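Nucleoporin NUP170 (Chaetomium thermophilum, PDB 5HAX) probably serves as a structural scaffold nucleoporin of the nuclear pore complex, joining a beta-propeller-like N-terminal region to an alpha-helical C-terminal region. Local coordinates at residues 592-597 and 633-638. Sequence-based numbering, arbitrary orientation.
Sequences ALYLTR and ERLRNF
L635 reaches from helix 622-640 to the Y594 ring on helix 586-599, and both its methyls lie against CD2 and CE2 of that ring, L635 CD2 coming in obliquely. CD2 of L635 lies 3.9 Å from Y594 CD2, while L635 CD1 sits 4.1 Å from Y594 CE2. The leucine also meets the neighbouring residue, more loosely, with 4.4 Å between L635 CD2 and L595 CB. In both main partners CG is anti to the backbone N (chi1 -178° in Y594, 173° in L635), which carries each side chain out toward the other helix; the two run alongside each other, pointing opposite ways. L595 and L635 are the residues whose CA atoms come nearest across the segments, at 8.3 Å.

Farther along the ring, Y594 OH is hydrogen-bonded to Q536, and F467 makes an edge-to-face contact with the ring. L530 of helix 522-533 touches both Y594 and F638, and M679 of helix 663-694 touches both L595 and L635. Replacing Y594 with an alanine removes the ring and its hydroxyl, and would probably leave a gap beside the L635 methyls and Q536 without its phenol partner. No hydrogen bond or salt bridge links the two segments, so this small buried contact packs helices 586-599 and 622-640 together within the non-repetitive nucleoporin C-terminal family region by apolar contact, with the tyrosine's one polar side-chain atom, OH, satisfied by Q536.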
ATOM      1  N   ALA A 592     -25.816  -1.496   5.032  1.00 41.76           N
ATOM      2  CA  ALA A 592     -25.239  -2.828   4.889  1.00 44.83           C
ATOM      3  C   ALA A 592     -23.800  -2.755   4.396  1.00 49.13           C
ATOM      4  O   ALA A 592     -22.941  -3.519   4.853  1.00 41.59           O
ATOM      5  CB  ALA A 592     -26.089  -3.661   3.933  1.00 44.65           C
ATOM      6  N   LEU A 593     -23.518  -1.845   3.463  1.00 45.37           N
ATOM      7  CA  LEU A 593     -22.163  -1.717   2.935  1.00 45.18           C
ATOM      8  C   LEU A 593     -21.201  -1.252   4.020  1.00 44.50           C
ATOM      9  O   LEU A 593     -20.132  -1.843   4.211  1.00 42.23           O
ATOM     10  CB  LEU A 593     -22.158  -0.749   1.751  1.00 45.65           C
ATOM     11  CG  LEU A 593     -20.853  -0.613   0.964  1.00 47.95           C
ATOM     12  CD1 LEU A 593     -20.417  -1.952   0.385  1.00 38.98           C
ATOM     13  CD2 LEU A 593     -21.018   0.422  -0.141  1.00 46.99           C
ATOM     14  N   TYR A 594     -21.575  -0.200   4.751  1.00 43.25           N
ATOM     15  CA  TYR A 594     -20.731   0.301   5.829  1.00 40.25           C
ATOM     16  C   TYR A 594     -20.489  -0.772   6.883  1.00 45.55           C
ATOM     17  O   TYR A 594     -19.344  -1.028   7.273  1.00 44.35           O
ATOM     18  CB  TYR A 594     -21.373   1.540   6.454  1.00 39.61           C
ATOM     19  CG  TYR A 594     -20.548   2.174   7.549  1.00 46.31           C
ATOM     20  CD1 TYR A 594     -19.202   2.447   7.357  1.00 46.98           C
ATOM     21  CD2 TYR A 594     -21.118   2.511   8.769  1.00 50.09           C
ATOM     22  CE1 TYR A 594     -18.441   3.029   8.353  1.00 48.26           C
ATOM     23  CE2 TYR A 594     -20.365   3.095   9.773  1.00 46.40           C
ATOM     24  CZ  TYR A 594     -19.028   3.353   9.559  1.00 48.03           C
ATOM     25  OH  TYR A 594     -18.271   3.933  10.551  1.00 42.77           O
ATOM     26  N   LEU A 595     -21.561  -1.415   7.357  1.00 47.57           N
ATOM     27  CA  LEU A 595     -21.422  -2.432   8.395  1.00 44.63           C
ATOM     28  C   LEU A 595     -20.525  -3.576   7.938  1.00 43.55           C
ATOM     29  O   LEU A 595     -19.668  -4.043   8.697  1.00 44.15           O
ATOM     30  CB  LEU A 595     -22.796  -2.967   8.797  1.00 50.86           C
ATOM     31  CG  LEU A 595     -22.789  -4.137   9.787  1.00 48.77           C
ATOM     32  CD1 LEU A 595     -22.094  -3.742  11.080  1.00 48.99           C
ATOM     33  CD2 LEU A 595     -24.206  -4.619  10.054  1.00 46.00           C
ATOM     34  N   THR A 596     -20.720  -4.048   6.704  1.00 39.12           N
ATOM     35  CA  THR A 596     -19.898  -5.136   6.186  1.00 50.05           C
ATOM     36  C   THR A 596     -18.423  -4.769   6.226  1.00 42.33           C
ATOM     37  O   THR A 596     -17.586  -5.555   6.683  1.00 43.91           O
ATOM     38  CB  THR A 596     -20.322  -5.477   4.757  1.00 49.62           C
ATOM     39  OG1 THR A 596     -21.684  -5.923   4.755  1.00 46.74           O
ATOM     40  CG2 THR A 596     -19.427  -6.570   4.168  1.00 51.10           C
ATOM     41  N   ARG A 597     -18.088  -3.567   5.756  1.00 39.53           N
ATOM     42  CA  ARG A 597     -16.690  -3.159   5.684  1.00 42.47           C
ATOM     43  C   ARG A 597     -16.080  -2.995   7.071  1.00 46.16           C
ATOM     44  O   ARG A 597     -14.862  -3.123   7.230  1.00 51.30           O
ATOM     45  CB  ARG A 597     -16.576  -1.866   4.872  1.00 36.71           C
ATOM     46  CG  ARG A 597     -16.861  -2.072   3.389  1.00 38.10           C
ATOM     47  CD  ARG A 597     -17.008  -0.760   2.629  1.00 41.15           C
ATOM     48  NE  ARG A 597     -17.083  -0.981   1.184  1.00 38.14           N
ATOM     49  CZ  ARG A 597     -17.311  -0.027   0.285  1.00 37.70           C
ATOM     50  NH1 ARG A 597     -17.497   1.228   0.672  1.00 40.33           N
ATOM     51  NH2 ARG A 597     -17.359  -0.330  -1.006  1.00 42.76           N
ATOM     52  N   GLU A 633     -20.607   0.063  17.564  1.00 50.77           N
ATOM     53  CA  GLU A 633     -21.436   0.695  18.585  1.00 54.86           C
ATOM     54  C   GLU A 633     -21.760   2.141  18.229  1.00 53.14           C
ATOM     55  O   GLU A 633     -22.890   2.597  18.440  1.00 49.45           O
ATOM     56  CB  GLU A 633     -20.738   0.618  19.942  1.00 48.80           C
ATOM     57  CG  GLU A 633     -20.775  -0.768  20.571  1.00 63.89           C
ATOM     58  CD  GLU A 633     -22.180  -1.197  20.969  1.00 70.09           C
ATOM     59  OE1 GLU A 633     -22.375  -2.392  21.273  1.00 68.14           O
ATOM     60  OE2 GLU A 633     -23.090  -0.341  20.975  1.00 65.04           O
ATOM     61  N   ARG A 634     -20.784   2.884  17.699  1.00 50.49           N
ATOM     62  CA  ARG A 634     -21.058   4.254  17.275  1.00 51.49           C
ATOM     63  C   ARG A 634     -22.090   4.282  16.155  1.00 47.37           C
ATOM     64  O   ARG A 634     -22.922   5.196  16.088  1.00 49.74           O
ATOM     65  CB  ARG A 634     -19.769   4.949  16.837  1.00 61.62           C
ATOM     66  CG  ARG A 634     -19.016   5.624  17.975  1.00 71.49           C
ATOM     67  CD  ARG A 634     -18.260   6.861  17.505  1.00 83.44           C
ATOM     68  NE  ARG A 634     -19.154   7.911  17.017  1.00 89.42           N
ATOM     69  CZ  ARG A 634     -18.796   9.179  16.831  1.00 91.36           C
ATOM     70  NH1 ARG A 634     -19.679  10.061  16.380  1.00 83.06           N
ATOM     71  NH2 ARG A 634     -17.557   9.572  17.099  1.00 88.89           N
ATOM     72  N   LEU A 635     -22.052   3.289  15.264  1.00 46.82           N
ATOM     73  CA  LEU A 635     -23.087   3.172  14.242  1.00 50.91           C
ATOM     74  C   LEU A 635     -24.450   2.922  14.878  1.00 49.37           C
ATOM     75  O   LEU A 635     -25.448   3.553  14.512  1.00 53.93           O
ATOM     76  CB  LEU A 635     -22.732   2.051  13.262  1.00 42.61           C
ATOM     77  CG  LEU A 635     -23.794   1.677  12.223  1.00 52.54           C
ATOM     78  CD1 LEU A 635     -24.186   2.881  11.372  1.00 41.27           C
ATOM     79  CD2 LEU A 635     -23.292   0.540  11.347  1.00 54.61           C
ATOM     80  N   ARG A 636     -24.508   2.004  15.845  1.00 52.54           N
ATOM     81  CA  ARG A 636     -25.756   1.742  16.554  1.00 55.95           C
ATOM     82  C   ARG A 636     -26.246   2.988  17.279  1.00 47.87           C
ATOM     83  O   ARG A 636     -27.429   3.343  17.205  1.00 56.32           O
ATOM     84  CB  ARG A 636     -25.562   0.590  17.538  1.00 53.93           C
ATOM     85  CG  ARG A 636     -25.825  -0.777  16.938  1.00 63.36           C
ATOM     86  CD  ARG A 636     -25.204  -1.892  17.768  1.00 72.04           C
ATOM     87  NE  ARG A 636     -25.519  -1.783  19.190  1.00 76.42           N
ATOM     88  CZ  ARG A 636     -26.717  -2.015  19.715  1.00 77.25           C
ATOM     89  NH1 ARG A 636     -26.900  -1.897  21.023  1.00 81.81           N
ATOM     90  NH2 ARG A 636     -27.735  -2.358  18.938  1.00 85.99           N
ATOM     91  N   ASN A 637     -25.345   3.668  17.991  1.00 54.09           N
ATOM     92  CA  ASN A 637     -25.710   4.898  18.684  1.00 53.94           C
ATOM     93  C   ASN A 637     -26.275   5.929  17.716  1.00 63.43           C
ATOM     94  O   ASN A 637     -27.202   6.672  18.058  1.00 58.27           O
ATOM     95  CB  ASN A 637     -24.492   5.458  19.416  1.00 59.85           C
ATOM     96  CG  ASN A 637     -24.786   6.761  20.130  1.00 85.28           C
ATOM     97  OD1 ASN A 637     -25.875   6.957  20.671  1.00 85.50           O
ATOM     98  ND2 ASN A 637     -23.814   7.667  20.127  1.00 91.19           N
ATOM     99  N   PHE A 638     -25.729   5.987  16.499  1.00 57.50           N
ATOM    100  CA  PHE A 638     -26.215   6.948  15.514  1.00 55.87           C
ATOM    101  C   PHE A 638     -27.638   6.621  15.080  1.00 56.15           C
ATOM    102  O   PHE A 638     -28.459   7.528  14.896  1.00 58.07           O
ATOM    103  CB  PHE A 638     -25.280   6.977  14.305  1.00 55.72           C
ATOM    104  CG  PHE A 638     -25.834   7.734  13.132  1.00 46.64           C
ATOM    105  CD1 PHE A 638     -25.762   9.116  13.085  1.00 43.40           C
ATOM    106  CD2 PHE A 638     -26.431   7.063  12.077  1.00 43.37           C
ATOM    107  CE1 PHE A 638     -26.273   9.815  12.009  1.00 56.52           C
ATOM    108  CE2 PHE A 638     -26.943   7.756  10.998  1.00 49.49           C
ATOM    109  CZ  PHE A 638     -26.863   9.134  10.964  1.00 56.23           C
TER